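Local coordinates for D-galactonate dehydratase family member Dd703_0947 (Dickeya dadantii, PDB 4IHC), which dehydrates D-mannonate and D-gluconate to 2-dehydro-3-deoxy-D-gluconate with low, magnesium-dependent activity, so that neither sugar acid is likely to be its physiological substrate, at residues Pro132-Leu137 / Asn361-Met366; Glu242-Val247 / Gln267-Glu272; Leu271-Ala276 / Ile294-Leu299; Arg384-Gly389 / Thr413-Tyr418. All blocks are in the same frame, centred on the assembly; numbering follows the deposited sequence.

Contact 1 of 4, residues Pro132-Leu137 / Asn361-Met366; sequences PVYELL and NMHLDM
Tyr134 and His363 mark the close approach of two helices, the short helix 133-136 and helix 355-367: the CA of Tyr134 lies 4.6 Å from the CA of His363. In this enolase-superfamily fold the first helix follows helix 108-129 of the N-terminal domain, whereas the second belongs to the helical layer of the barrel domain. Pro132 holds the N-cap position, and two residues on, the backbone N-H of Tyr134 turns to the imidazole of His363. Tyr134 N donates to His363 ND1 over 3.1 Å. The bond is bent, and its donor stands 27° out of the imidazole plane. Val133 N lies at the ring edge, near that plane. Accepting at ND1 is consistent with a neutral imidazole protonated on NE2.

With chi1 at 63°, CG of Tyr134 sits between its own backbone N and carbonyl carbon, which brings the phenol beside the histidine. Its CD2 lies over one imidazole face, and the two ring planes are inclined at 50°. CB of Tyr134 also packs on CB of Met366, the two side chains running the same way. Just past the short helix, Leu137 CD1 meets Leu364 CD2 at 4.1 Å.

Contact 2 of 4, residues Glu242-Val247 / Gln267-Glu272; sequences EFIHDV and QLFYLE. With MG (magnesium ion), chain I.
Asp246 OD2 and Glu272 OE2 bind the same magnesium ion, at 2.0 and 1.9 Å, from the C-terminal ends of two neighbouring parallel barrel strands. Their carboxylate planes are turned 39° apart. Water 2, also on the metal, donates to Asp246 OD1. Behind the ion the backbones form a ladder: Glu272 N donates to His245 O at 2.8 Å, and Val247 N to Glu272 O. At the other end Phe269 N reaches Phe243 O at 2.7 Å, while water 1 joins Glu242 OE1, Phe243 N and Gln267 O.

On the metal-bearing face of the sheet Ile244 lays CD1 over one face of the Tyr270 ring, a CH-pi contact 4.1 Å from its centroid. On the other face Leu271 CD1 lies at the edge of the His245 ring. This beta-alpha-beta unit thus sets two ligands side by side, and hydrogen bonds from Arg175 to Asp246 and from Arg319 to Glu272 probably help the cation offset their crowded negative charge.

Contact 3 of 4, residues Leu271-Ala276 / Ile294-Leu299; sequences LEDPVA and ISMGEL. With MG (magnesium ion), chain I.
Glu298 reaches across to Glu272 and Asp273 from the loop after strand 294-296. Beyond CB its chi1 of 76° sets CG between backbone N and carbonyl carbon, and there CG passes 3.6 Å from Asp273 OD2. The chain then runs extended to CD, whose carboxylate divides its work. OE1 binds magnesium at 2.3 Å and lies 2.8 Å from Glu272 OE2, the two carboxylate planes being 69° apart. OE2 accepts from water 3, itself a metal ligand.

Asp273 acts from the second shell: its OD2 takes a 2.6 Å hydrogen bond from metal-bound water 2, and its OD1 a weak one from Gly297 N. Beneath the site Asp273 N donates to Ser295 O at 2.9 Å, continuing the parallel strand pairing of the barrel. Away from the metal, Met296 packs SD on Pro274 CD and CE on Val275 CG2. Trp104 of a neighbouring subunit donates to Glu298 O. These bonds probably hold the ion and its waters in place, where Glu298 probably also binds substrate.

Contact 4 of 4, residues Arg384-Gly389 / Thr413-Tyr418; sequences REVFPG and TLAEKY
Val386, with chi1 at 174°, spreads its two methyls toward different partners on the segment Thr413-Tyr418. CG1, opposite the backbone N, meets Ala415 CB at 4.0 Å, whereas CG2, opposite the carbonyl carbon, reaches Tyr418 CE2 at 3.9 Å and also touches Leu414 CB. In Tyr418 a chi1 of -57° carries the ring across toward Val386, and the phenol and the valine pass each other pointing opposite ways. Leu414 lays its CD2 branch 3.8 Å from CB of Glu385 and beside that residue's carbonyl oxygen.

Polar contact is made through solvent. Water 6 lies at the edge of the Tyr418 ring, in its plane, 2.7 Å from OH, and donates to Glu385 OE1 at 3.1 Å.

The contact joins the end of helix 381-386 to helix 412-415 and the turn that follows, beside strand 29-37 and the residues after it: Thr37 hydrogen-bonds Ala415 O, Ala38 pairs with the backbone of Tyr418, and Pro39 packs on Val386. The late part of the chain thus returns to the N-terminal domain, away from the metal. Its chemistry is that of a small apolar patch centred on valine, bordered by a water bridge between a carboxylate and a phenol.

Contacts 2 and 3 form one continuous piece of the barrel: strand 270-272 takes part in both, they share Leu271 and Glu272, and their centres lie 10 Å apart. Asp246 from contact 2 and Glu298 from contact 3 complete the magnesium site around the shared Glu272, with waters 2 and 3 common to both. Contact 1 closes a long chain loop in which both are nested, yet its nearest atoms stay about 10 Å from either; its Leu364 side chain is about 11 Å from that of His348, a probable substrate ligand. Contact 4 follows in series, across the chain's centre from contacts 2 and 3, with its centre 34 Å from that of contact 2.

Contact 1 of 4, residues Pro132-Leu137 / Asn361-Met366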
loop_
_atom_site.group_PDB
_atom_site.type_symbol
_atom_site.label_atom_id
_atom_site.label_comp_id
_atom_site.label_asym_id
_atom_site.label_seq_id
_atom_site.Cartn_x
_atom_site.Cartn_y
_atom_site.Cartn_z
ATOM N N PRO A 132 -21.568 15.138 38.949
ATOM C CA PRO A 132 -20.628 14.025 38.765
ATOM C C PRO A 132 -19.767 14.222 37.517
ATOM O O PRO A 132 -20.146 14.978 36.617
ATOM C CB PRO A 132 -21.549 12.814 38.568
ATOM C CG PRO A 132 -22.870 13.202 39.200
ATOM C CD PRO A 132 -22.985 14.687 39.011
ATOM N N VAL A 133 -18.622 13.549 37.433
ATOM C CA VAL A 133 -17.727 13.787 36.284
ATOM C C VAL A 133 -18.412 13.325 34.999
ATOM O O VAL A 133 -18.328 13.985 33.967
ATOM C CB VAL A 133 -16.312 13.195 36.482
ATOM C CG1 VAL A 133 -15.483 13.271 35.204
ATOM C CG2 VAL A 133 -15.569 13.965 37.549
ATOM N N TYR A 134 -19.165 12.234 35.067
ATOM C CA TYR A 134 -19.815 11.760 33.858
ATOM C C TYR A 134 -20.779 12.795 33.286
ATOM O O TYR A 134 -21.050 12.775 32.090
ATOM C CB TYR A 134 -20.494 10.393 34.065
ATOM C CG TYR A 134 -21.606 10.387 35.073
ATOM C CD1 TYR A 134 -22.851 10.936 34.774
ATOM C CD2 TYR A 134 -21.422 9.818 36.330
ATOM C CE1 TYR A 134 -23.883 10.933 35.718
ATOM C CE2 TYR A 134 -22.445 9.798 37.277
ATOM C CZ TYR A 134 -23.677 10.358 36.964
ATOM O OH TYR A 134 -24.700 10.346 37.911
ATOM N N GLU A 135 -21.284 13.703 34.124
ATOM C CA GLU A 135 -22.181 14.761 33.637
ATOM C C GLU A 135 -21.402 15.825 32.877
ATOM O O GLU A 135 -21.888 16.369 31.895
ATOM C CB GLU A 135 -23.016 15.409 34.763
ATOM N N LEU A 136 -20.188 16.114 33.314
ATOM C CA LEU A 136 -19.344 17.064 32.594
ATOM C C LEU A 136 -18.852 16.460 31.268
ATOM O O LEU A 136 -18.558 17.191 30.328
ATOM C CB LEU A 136 -18.143 17.462 33.445
ATOM C CG LEU A 136 -18.401 18.114 34.811
ATOM C CD1 LEU A 136 -17.101 18.111 35.605
ATOM C CD2 LEU A 136 -18.926 19.528 34.653
ATOM N N LEU A 137 -18.780 15.130 31.186
ATOM C CA LEU A 137 -18.231 14.473 29.995
ATOM C C LEU A 137 -19.284 14.126 28.941
ATOM O O LEU A 137 -19.013 13.320 28.025
ATOM C CB LEU A 137 -17.478 13.187 30.364
ATOM C CG LEU A 137 -16.242 13.336 31.259
ATOM C CD1 LEU A 137 -15.668 11.969 31.512
ATOM C CD2 LEU A 137 -15.193 14.234 30.627
ATOM N N ASN A 361 -12.852 4.880 35.801
ATOM C CA ASN A 361 -13.274 3.943 34.772
ATOM C C ASN A 361 -14.770 4.145 34.522
ATOM O O ASN A 361 -15.262 4.148 33.389
ATOM C CB ASN A 361 -13.064 2.480 35.228
ATOM C CG ASN A 361 -11.614 2.014 35.103
ATOM O OD1 ASN A 361 -10.753 2.724 34.587
ATOM N ND2 ASN A 361 -11.336 0.811 35.610
ATOM N N MET A 362 -15.527 4.264 35.591
ATOM C CA MET A 362 -16.983 4.186 35.438
ATOM C C MET A 362 -17.631 5.490 34.984
ATOM O O MET A 362 -18.646 5.482 34.286
ATOM C CB MET A 362 -17.639 3.604 36.709
ATOM C CG MET A 362 -17.519 2.079 36.755
ATOM S SD MET A 362 -18.047 1.385 38.337
ATOM C CE MET A 362 -17.314 -0.263 38.255
ATOM N N HIS A 363 -17.043 6.615 35.355
ATOM C CA HIS A 363 -17.536 7.897 34.832
ATOM C C HIS A 363 -17.241 8.017 33.325
ATOM O O HIS A 363 -18.063 8.522 32.551
ATOM C CB HIS A 363 -16.926 9.057 35.645
ATOM C CG HIS A 363 -17.579 9.231 36.978
ATOM N ND1 HIS A 363 -18.129 10.426 37.390
ATOM C CD2 HIS A 363 -17.813 8.343 37.974
ATOM C CE1 HIS A 363 -18.660 10.265 38.592
ATOM N NE2 HIS A 363 -18.460 9.017 38.977
ATOM N N LEU A 364 -16.080 7.527 32.910
ATOM C CA LEU A 364 -15.811 7.354 31.486
ATOM C C LEU A 364 -16.806 6.377 30.856
ATOM O O LEU A 364 -17.326 6.621 29.773
ATOM C CB LEU A 364 -14.383 6.842 31.279
ATOM C CG LEU A 364 -13.273 7.859 31.519
ATOM C CD1 LEU A 364 -11.956 7.128 31.692
ATOM C CD2 LEU A 364 -13.212 8.880 30.377
ATOM N N ASP A 365 -17.073 5.257 31.517
ATOM C CA ASP A 365 -18.011 4.267 30.954
ATOM C C ASP A 365 -19.428 4.849 30.762
ATOM O O ASP A 365 -20.075 4.626 29.745
ATOM C CB ASP A 365 -18.107 3.050 31.873
ATOM C CG ASP A 365 -16.837 2.216 31.892
ATOM O OD1 ASP A 365 -16.011 2.296 30.944
ATOM O OD2 ASP A 365 -16.665 1.462 32.868
ATOM N N MET A 366 -19.903 5.600 31.755
ATOM C CA MET A 366 -21.232 6.202 31.722
ATOM C C MET A 366 -21.391 7.251 30.602
ATOM O O MET A 366 -22.493 7.531 30.112
ATOM C CB MET A 366 -21.531 6.847 33.074
ATOM C CG MET A 366 -21.909 5.870 34.187
ATOM S SD MET A 366 -23.551 5.117 33.990
ATOM C CE MET A 366 -24.274 6.229 32.765
#

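Contact 2 of 4, residues Glu242-Val247 / Gln267-Glu272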
loop_
_atom_site.group_PDB
_atom_site.type_symbol
_atom_site.label_atom_id
_atom_site.label_comp_id
_atom_site.label_asym_id
_atom_site.label_seq_id
_atom_site.Cartn_x
_atom_site.Cartn_y
_atom_site.Cartn_z
ATOM N N GLU A 242 -21.310 -14.750 28.074
ATOM C CA GLU A 242 -20.250 -14.155 27.271
ATOM C C GLU A 242 -18.916 -14.506 27.908
ATOM O O GLU A 242 -18.789 -14.437 29.128
ATOM C CB GLU A 242 -20.422 -12.645 27.218
ATOM C CG GLU A 242 -21.692 -12.214 26.493
ATOM C CD GLU A 242 -21.709 -12.575 25.001
ATOM O OE1 GLU A 242 -20.629 -12.679 24.360
ATOM O OE2 GLU A 242 -22.819 -12.759 24.456
ATOM N N PHE A 243 -17.936 -14.884 27.093
ATOM C CA PHE A 243 -16.666 -15.417 27.600
ATOM C C PHE A 243 -15.571 -14.534 27.137
ATOM O O PHE A 243 -15.544 -14.154 25.980
ATOM C CB PHE A 243 -16.327 -16.801 27.021
ATOM C CG PHE A 243 -17.171 -17.924 27.554
ATOM C CD1 PHE A 243 -17.829 -17.807 28.771
ATOM C CD2 PHE A 243 -17.248 -19.125 26.867
ATOM C CE1 PHE A 243 -18.583 -18.853 29.276
ATOM C CE2 PHE A 243 -18.003 -20.177 27.368
ATOM C CZ PHE A 243 -18.675 -20.039 28.573
ATOM N N ILE A 244 -14.635 -14.271 28.035
ATOM C CA ILE A 244 -13.442 -13.526 27.697
ATOM C C ILE A 244 -12.225 -14.404 28.045
ATOM O O ILE A 244 -12.214 -15.017 29.093
ATOM C CB ILE A 244 -13.421 -12.259 28.525
ATOM C CG1 ILE A 244 -14.331 -11.218 27.862
ATOM C CG2 ILE A 244 -11.992 -11.751 28.737
ATOM C CD1 ILE A 244 -14.644 -10.046 28.756
ATOM N N HIS A 245 -11.213 -14.474 27.176
ATOM C CA HIS A 245 -9.982 -15.177 27.534
ATOM C C HIS A 245 -8.796 -14.247 27.342
ATOM O O HIS A 245 -8.719 -13.556 26.338
ATOM C CB HIS A 245 -9.796 -16.439 26.678
ATOM C CG HIS A 245 -8.586 -17.234 27.046
ATOM N ND1 HIS A 245 -8.483 -17.919 28.244
ATOM C CD2 HIS A 245 -7.418 -17.450 26.382
ATOM C CE1 HIS A 245 -7.294 -18.504 28.311
ATOM N NE2 HIS A 245 -6.637 -18.254 27.188
ATOM N N ASP A 246 -7.878 -14.255 28.306
ATOM C CA ASP A 246 -6.671 -13.429 28.291
ATOM C C ASP A 246 -5.416 -14.232 27.967
ATOM O O ASP A 246 -4.953 -15.023 28.787
ATOM C CB ASP A 246 -6.494 -12.803 29.681
ATOM C CG ASP A 246 -5.637 -11.536 29.664
ATOM O OD1 ASP A 246 -4.808 -11.364 28.738
ATOM O OD2 ASP A 246 -5.760 -10.722 30.615
ATOM N N VAL A 247 -4.859 -14.032 26.771
ATOM C CA VAL A 247 -3.628 -14.689 26.374
ATOM C C VAL A 247 -2.421 -14.058 27.092
ATOM O O VAL A 247 -1.399 -14.716 27.326
ATOM C CB VAL A 247 -3.412 -14.608 24.856
ATOM C CG1 VAL A 247 -2.107 -15.274 24.446
ATOM C CG2 VAL A 247 -4.586 -15.214 24.093
ATOM N N GLN A 267 -17.052 -18.369 19.963
ATOM C CA GLN A 267 -17.595 -17.018 19.990
ATOM C C GLN A 267 -17.301 -16.232 21.271
ATOM O O GLN A 267 -18.214 -15.801 21.984
ATOM C CB GLN A 267 -19.095 -17.053 19.668
ATOM C CG GLN A 267 -19.306 -17.485 18.215
ATOM C CD GLN A 267 -20.752 -17.688 17.849
ATOM O OE1 GLN A 267 -21.397 -16.786 17.327
ATOM N NE2 GLN A 267 -21.270 -18.882 18.114
ATOM N N LEU A 268 -16.020 -16.031 21.543
ATOM C CA LEU A 268 -15.614 -15.188 22.657
ATOM C C LEU A 268 -16.103 -13.771 22.466
ATOM O O LEU A 268 -16.264 -13.302 21.350
ATOM C CB LEU A 268 -14.087 -15.178 22.854
ATOM C CG LEU A 268 -13.354 -16.521 22.987
ATOM C CD1 LEU A 268 -11.970 -16.330 23.588
ATOM C CD2 LEU A 268 -14.111 -17.557 23.786
ATOM N N PHE A 269 -16.349 -13.095 23.585
ATOM C CA PHE A 269 -16.629 -11.669 23.577
ATOM C C PHE A 269 -15.360 -10.922 23.148
ATOM O O PHE A 269 -15.414 -9.975 22.333
ATOM C CB PHE A 269 -17.087 -11.227 24.966
ATOM C CG PHE A 269 -17.486 -9.791 25.029
ATOM C CD1 PHE A 269 -18.742 -9.388 24.590
ATOM C CD2 PHE A 269 -16.614 -8.838 25.527
ATOM C CE1 PHE A 269 -19.103 -8.049 24.635
ATOM C CE2 PHE A 269 -16.970 -7.501 25.555
ATOM C CZ PHE A 269 -18.228 -7.116 25.136
ATOM N N TYR A 270 -14.230 -11.319 23.739
ATOM C CA TYR A 270 -12.927 -10.987 23.167
ATOM C C TYR A 270 -11.759 -11.829 23.654
ATOM O O TYR A 270 -11.752 -12.307 24.775
ATOM C CB TYR A 270 -12.597 -9.503 23.282
ATOM C CG TYR A 270 -12.458 -8.870 24.666
ATOM C CD1 TYR A 270 -11.493 -9.291 25.582
ATOM C CD2 TYR A 270 -13.231 -7.751 25.006
ATOM C CE1 TYR A 270 -11.347 -8.661 26.838
ATOM C CE2 TYR A 270 -13.073 -7.112 26.227
ATOM C CZ TYR A 270 -12.131 -7.566 27.139
ATOM O OH TYR A 270 -11.999 -6.900 28.339
ATOM N N LEU A 271 -10.784 -12.009 22.771
ATOM C CA LEU A 271 -9.509 -12.606 23.101
ATOM C C LEU A 271 -8.503 -11.476 23.380
ATOM O O LEU A 271 -8.270 -10.633 22.515
ATOM C CB LEU A 271 -9.050 -13.471 21.930
ATOM C CG LEU A 271 -7.718 -14.241 22.075
ATOM C CD1 LEU A 271 -7.795 -15.232 23.217
ATOM C CD2 LEU A 271 -7.374 -14.976 20.786
ATOM N N GLU A 272 -7.923 -11.468 24.579
ATOM C CA GLU A 272 -7.176 -10.324 25.067
ATOM C C GLU A 272 -5.666 -10.515 24.974
ATOM O O GLU A 272 -5.156 -11.602 25.252
ATOM C CB GLU A 272 -7.574 -10.050 26.526
ATOM C CG GLU A 272 -6.667 -9.078 27.237
ATOM C CD GLU A 272 -7.143 -8.773 28.638
ATOM O OE1 GLU A 272 -8.339 -9.007 28.917
ATOM O OE2 GLU A 272 -6.323 -8.290 29.454
HETATM MG MG MG I . -5.117 -8.816 30.821
HETATM O O HOH W 1 -18.917 -14.898 24.494
HETATM O O HOH W 2 -3.627 -8.965 29.474
HETATM O O HOH W 3 -3.969 -9.223 32.219
#

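Contact 3 of 4, residues Leu271-Ala276 / Ile294-Leu299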
loop_
_atom_site.group_PDB
_atom_site.type_symbol
_atom_site.label_atom_id
_atom_site.label_comp_id
_atom_site.label_asym_id
_atom_site.label_seq_id
_atom_site.Cartn_x
_atom_site.Cartn_y
_atom_site.Cartn_z
ATOM N N LEU A 271 -10.784 -12.009 22.771
ATOM C CA LEU A 271 -9.509 -12.606 23.101
ATOM C C LEU A 271 -8.503 -11.476 23.380
ATOM O O LEU A 271 -8.270 -10.633 22.515
ATOM C CB LEU A 271 -9.050 -13.471 21.930
ATOM C CG LEU A 271 -7.718 -14.241 22.075
ATOM C CD1 LEU A 271 -7.795 -15.232 23.217
ATOM C CD2 LEU A 271 -7.374 -14.976 20.786
ATOM N N GLU A 272 -7.923 -11.468 24.579
ATOM C CA GLU A 272 -7.176 -10.324 25.067
ATOM C C GLU A 272 -5.666 -10.515 24.974
ATOM O O GLU A 272 -5.156 -11.602 25.252
ATOM C CB GLU A 272 -7.574 -10.050 26.526
ATOM C CG GLU A 272 -6.667 -9.078 27.237
ATOM C CD GLU A 272 -7.143 -8.773 28.638
ATOM O OE1 GLU A 272 -8.339 -9.007 28.917
ATOM O OE2 GLU A 272 -6.323 -8.290 29.454
ATOM N N ASP A 273 -4.959 -9.447 24.600
ATOM C CA ASP A 273 -3.486 -9.460 24.543
ATOM C C ASP A 273 -2.876 -10.683 23.816
ATOM O O ASP A 273 -2.041 -11.375 24.363
ATOM C CB ASP A 273 -2.885 -9.268 25.950
ATOM C CG ASP A 273 -3.035 -7.812 26.481
ATOM O OD1 ASP A 273 -3.657 -6.962 25.797
ATOM O OD2 ASP A 273 -2.551 -7.515 27.605
ATOM N N PRO A 274 -3.242 -10.905 22.543
ATOM C CA PRO A 274 -2.595 -11.978 21.793
ATOM C C PRO A 274 -1.108 -11.699 21.553
ATOM O O PRO A 274 -0.337 -12.633 21.358
ATOM C CB PRO A 274 -3.353 -11.989 20.451
ATOM C CG PRO A 274 -3.930 -10.634 20.336
ATOM C CD PRO A 274 -4.264 -10.214 21.748
ATOM N N VAL A 275 -0.707 -10.433 21.587
ATOM C CA VAL A 275 0.704 -10.094 21.401
ATOM C C VAL A 275 1.142 -9.024 22.385
ATOM O O VAL A 275 0.318 -8.281 22.951
ATOM C CB VAL A 275 0.999 -9.591 19.968
ATOM C CG1 VAL A 275 0.561 -10.622 18.928
ATOM C CG2 VAL A 275 0.340 -8.237 19.718
ATOM N N ALA A 276 2.446 -8.959 22.588
ATOM C CA ALA A 276 3.047 -7.963 23.446
ATOM C C ALA A 276 3.007 -6.629 22.699
ATOM O O ALA A 276 2.960 -6.600 21.489
ATOM C CB ALA A 276 4.498 -8.349 23.709
ATOM N N ILE A 294 -10.743 -8.976 19.218
ATOM C CA ILE A 294 -9.472 -8.817 19.895
ATOM C C ILE A 294 -9.500 -7.597 20.785
ATOM O O ILE A 294 -10.069 -6.574 20.427
ATOM C CB ILE A 294 -8.348 -8.625 18.855
ATOM C CG1 ILE A 294 -8.318 -9.819 17.889
ATOM C CG2 ILE A 294 -7.002 -8.411 19.523
ATOM C CD1 ILE A 294 -8.059 -11.157 18.568
ATOM N N SER A 295 -8.874 -7.695 21.949
ATOM C CA SER A 295 -8.655 -6.511 22.753
ATOM C C SER A 295 -7.183 -6.408 23.084
ATOM O O SER A 295 -6.495 -7.407 23.213
ATOM C CB SER A 295 -9.479 -6.576 24.033
ATOM O OG SER A 295 -9.033 -7.646 24.841
ATOM N N MET A 296 -6.702 -5.181 23.214
ATOM C CA MET A 296 -5.310 -4.927 23.495
ATOM C C MET A 296 -5.257 -3.684 24.354
ATOM O O MET A 296 -6.144 -2.828 24.294
ATOM C CB MET A 296 -4.539 -4.636 22.195
ATOM C CG MET A 296 -4.272 -5.850 21.307
ATOM S SD MET A 296 -2.800 -6.780 21.831
ATOM C CE MET A 296 -1.547 -5.489 21.907
ATOM N N GLY A 297 -4.207 -3.572 25.152
ATOM C CA GLY A 297 -3.850 -2.262 25.626
ATOM C C GLY A 297 -3.597 -2.036 27.096
ATOM O O GLY A 297 -3.186 -0.929 27.470
ATOM N N GLU A 298 -3.821 -3.034 27.949
ATOM C CA GLU A 298 -3.553 -2.765 29.357
ATOM C C GLU A 298 -2.088 -2.326 29.570
ATOM O O GLU A 298 -1.834 -1.466 30.413
ATOM C CB GLU A 298 -3.944 -3.935 30.264
ATOM C CG GLU A 298 -2.967 -5.071 30.198
ATOM C CD GLU A 298 -3.455 -6.275 30.981
ATOM O OE1 GLU A 298 -4.672 -6.586 30.919
ATOM O OE2 GLU A 298 -2.617 -6.905 31.653
ATOM N N LEU A 299 -1.147 -2.875 28.782
ATOM C CA LEU A 299 0.254 -2.474 28.895
ATOM C C LEU A 299 0.626 -1.150 28.213
ATOM O O LEU A 299 1.737 -0.680 28.386
ATOM C CB LEU A 299 1.204 -3.557 28.381
ATOM C CG LEU A 299 1.437 -4.745 29.327
ATOM C CD1 LEU A 299 2.135 -5.877 28.593
ATOM C CD2 LEU A 299 2.255 -4.324 30.542
HETATM MG MG MG I . -5.117 -8.816 30.821
HETATM O O HOH W 4 -1.588 -4.798 26.397
HETATM O O HOH W 5 -5.163 -5.642 27.895
HETATM O O HOH W 2 -3.627 -8.965 29.474
HETATM O O HOH W 3 -3.969 -9.223 32.219
#

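Contact 4 of 4, residues Arg384-Gly389 / Thr413-Tyr418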
loop_
_atom_site.group_PDB
_atom_site.type_symbol
_atom_site.label_atom_id
_atom_site.label_comp_id
_atom_site.label_asym_id
_atom_site.label_seq_id
_atom_site.Cartn_x
_atom_site.Cartn_y
_atom_site.Cartn_z
ATOM N N ARG A 384 -14.123 -0.513 51.099
ATOM C CA ARG A 384 -15.346 0.293 51.166
ATOM C C ARG A 384 -15.303 1.314 52.295
ATOM O O ARG A 384 -15.855 2.426 52.155
ATOM C CB ARG A 384 -16.595 -0.590 51.248
ATOM C CG ARG A 384 -16.978 -1.215 49.901
ATOM C CD ARG A 384 -18.289 -1.992 49.975
ATOM N NE ARG A 384 -18.076 -3.224 50.709
ATOM C CZ ARG A 384 -17.648 -4.348 50.150
ATOM N NH1 ARG A 384 -17.422 -4.394 48.840
ATOM N NH2 ARG A 384 -17.459 -5.422 50.895
ATOM N N GLU A 385 -14.612 0.965 53.384
ATOM C CA GLU A 385 -14.526 1.840 54.559
ATOM C C GLU A 385 -13.464 2.918 54.358
ATOM O O GLU A 385 -13.663 4.084 54.715
ATOM C CB GLU A 385 -14.257 1.023 55.832
ATOM C CG GLU A 385 -15.509 0.356 56.401
ATOM C CD GLU A 385 -15.212 -0.828 57.309
ATOM O OE1 GLU A 385 -14.024 -1.097 57.582
ATOM O OE2 GLU A 385 -16.173 -1.503 57.742
ATOM N N VAL A 386 -12.345 2.546 53.750
ATOM C CA VAL A 386 -11.301 3.540 53.455
ATOM C C VAL A 386 -11.708 4.530 52.358
ATOM O O VAL A 386 -11.311 5.709 52.372
ATOM C CB VAL A 386 -9.978 2.854 53.122
ATOM C CG1 VAL A 386 -8.929 3.881 52.661
ATOM C CG2 VAL A 386 -9.511 2.069 54.344
ATOM N N PHE A 387 -12.485 4.045 51.400
ATOM C CA PHE A 387 -13.010 4.870 50.319
ATOM C C PHE A 387 -14.549 4.857 50.273
ATOM O O PHE A 387 -15.152 4.077 49.517
ATOM C CB PHE A 387 -12.484 4.366 48.972
ATOM C CG PHE A 387 -10.987 4.341 48.861
ATOM C CD1 PHE A 387 -10.272 5.449 48.372
ATOM C CD2 PHE A 387 -10.287 3.189 49.189
ATOM C CE1 PHE A 387 -8.885 5.398 48.243
ATOM C CE2 PHE A 387 -8.906 3.132 49.055
ATOM C CZ PHE A 387 -8.201 4.240 48.597
ATOM N N PRO A 388 -15.192 5.688 51.105
ATOM C CA PRO A 388 -16.646 5.841 51.037
ATOM C C PRO A 388 -17.066 6.416 49.680
ATOM O O PRO A 388 -16.440 7.353 49.175
ATOM C CB PRO A 388 -16.938 6.872 52.138
ATOM C CG PRO A 388 -15.792 6.744 53.089
ATOM C CD PRO A 388 -14.605 6.420 52.241
ATOM N N GLY A 389 -18.104 5.847 49.086
ATOM C CA GLY A 389 -18.593 6.310 47.795
ATOM C C GLY A 389 -18.382 5.284 46.686
ATOM O O GLY A 389 -18.634 5.565 45.513
ATOM N N THR A 413 -7.229 8.686 57.968
ATOM C CA THR A 413 -6.905 8.048 59.245
ATOM C C THR A 413 -6.968 6.534 59.144
ATOM O O THR A 413 -6.043 5.827 59.581
ATOM C CB THR A 413 -7.911 8.485 60.321
ATOM O OG1 THR A 413 -7.641 9.845 60.679
ATOM C CG2 THR A 413 -7.836 7.579 61.563
ATOM N N LEU A 414 -8.082 6.038 58.611
ATOM C CA LEU A 414 -8.231 4.610 58.340
ATOM C C LEU A 414 -7.176 4.104 57.331
ATOM O O LEU A 414 -6.705 2.972 57.435
ATOM C CB LEU A 414 -9.633 4.307 57.800
ATOM C CG LEU A 414 -10.341 3.054 58.311
ATOM C CD1 LEU A 414 -10.231 2.977 59.834
ATOM C CD2 LEU A 414 -11.798 3.104 57.896
ATOM N N ALA A 415 -6.817 4.939 56.355
ATOM C CA ALA A 415 -5.884 4.503 55.313
ATOM C C ALA A 415 -4.543 4.119 55.928
ATOM O O ALA A 415 -3.881 3.163 55.491
ATOM C CB ALA A 415 -5.706 5.594 54.256
ATOM N N GLU A 416 -4.153 4.867 56.953
ATOM C CA GLU A 416 -2.861 4.670 57.618
ATOM C C GLU A 416 -2.747 3.309 58.289
ATOM O O GLU A 416 -1.651 2.857 58.605
ATOM C CB GLU A 416 -2.630 5.760 58.669
ATOM C CG GLU A 416 -2.161 7.103 58.137
ATOM C CD GLU A 416 -2.347 8.214 59.161
ATOM O OE1 GLU A 416 -3.197 8.049 60.064
ATOM O OE2 GLU A 416 -1.656 9.252 59.069
ATOM N N LYS A 417 -3.878 2.656 58.508
ATOM C CA LYS A 417 -3.898 1.383 59.215
ATOM C C LYS A 417 -3.675 0.199 58.285
ATOM O O LYS A 417 -3.703 -0.947 58.719
ATOM C CB LYS A 417 -5.227 1.188 59.934
ATOM C CG LYS A 417 -5.458 2.075 61.142
ATOM C CD LYS A 417 -6.580 1.464 61.967
ATOM C CE LYS A 417 -7.370 0.477 61.112
ATOM N NZ LYS A 417 -8.720 0.157 61.647
ATOM N N TYR A 418 -3.465 0.471 57.004
ATOM C CA TYR A 418 -3.181 -0.597 56.052
ATOM C C TYR A 418 -1.912 -0.247 55.257
ATOM O O TYR A 418 -1.972 0.130 54.078
ATOM C CB TYR A 418 -4.370 -0.813 55.114
ATOM C CG TYR A 418 -5.664 -1.137 55.806
ATOM C CD1 TYR A 418 -6.020 -2.452 56.071
ATOM C CD2 TYR A 418 -6.542 -0.124 56.179
ATOM C CE1 TYR A 418 -7.209 -2.750 56.694
ATOM C CE2 TYR A 418 -7.735 -0.408 56.805
ATOM C CZ TYR A 418 -8.061 -1.718 57.065
ATOM O OH TYR A 418 -9.244 -1.998 57.702
HETATM O O HOH W 6 -11.183 -0.130 58.135
#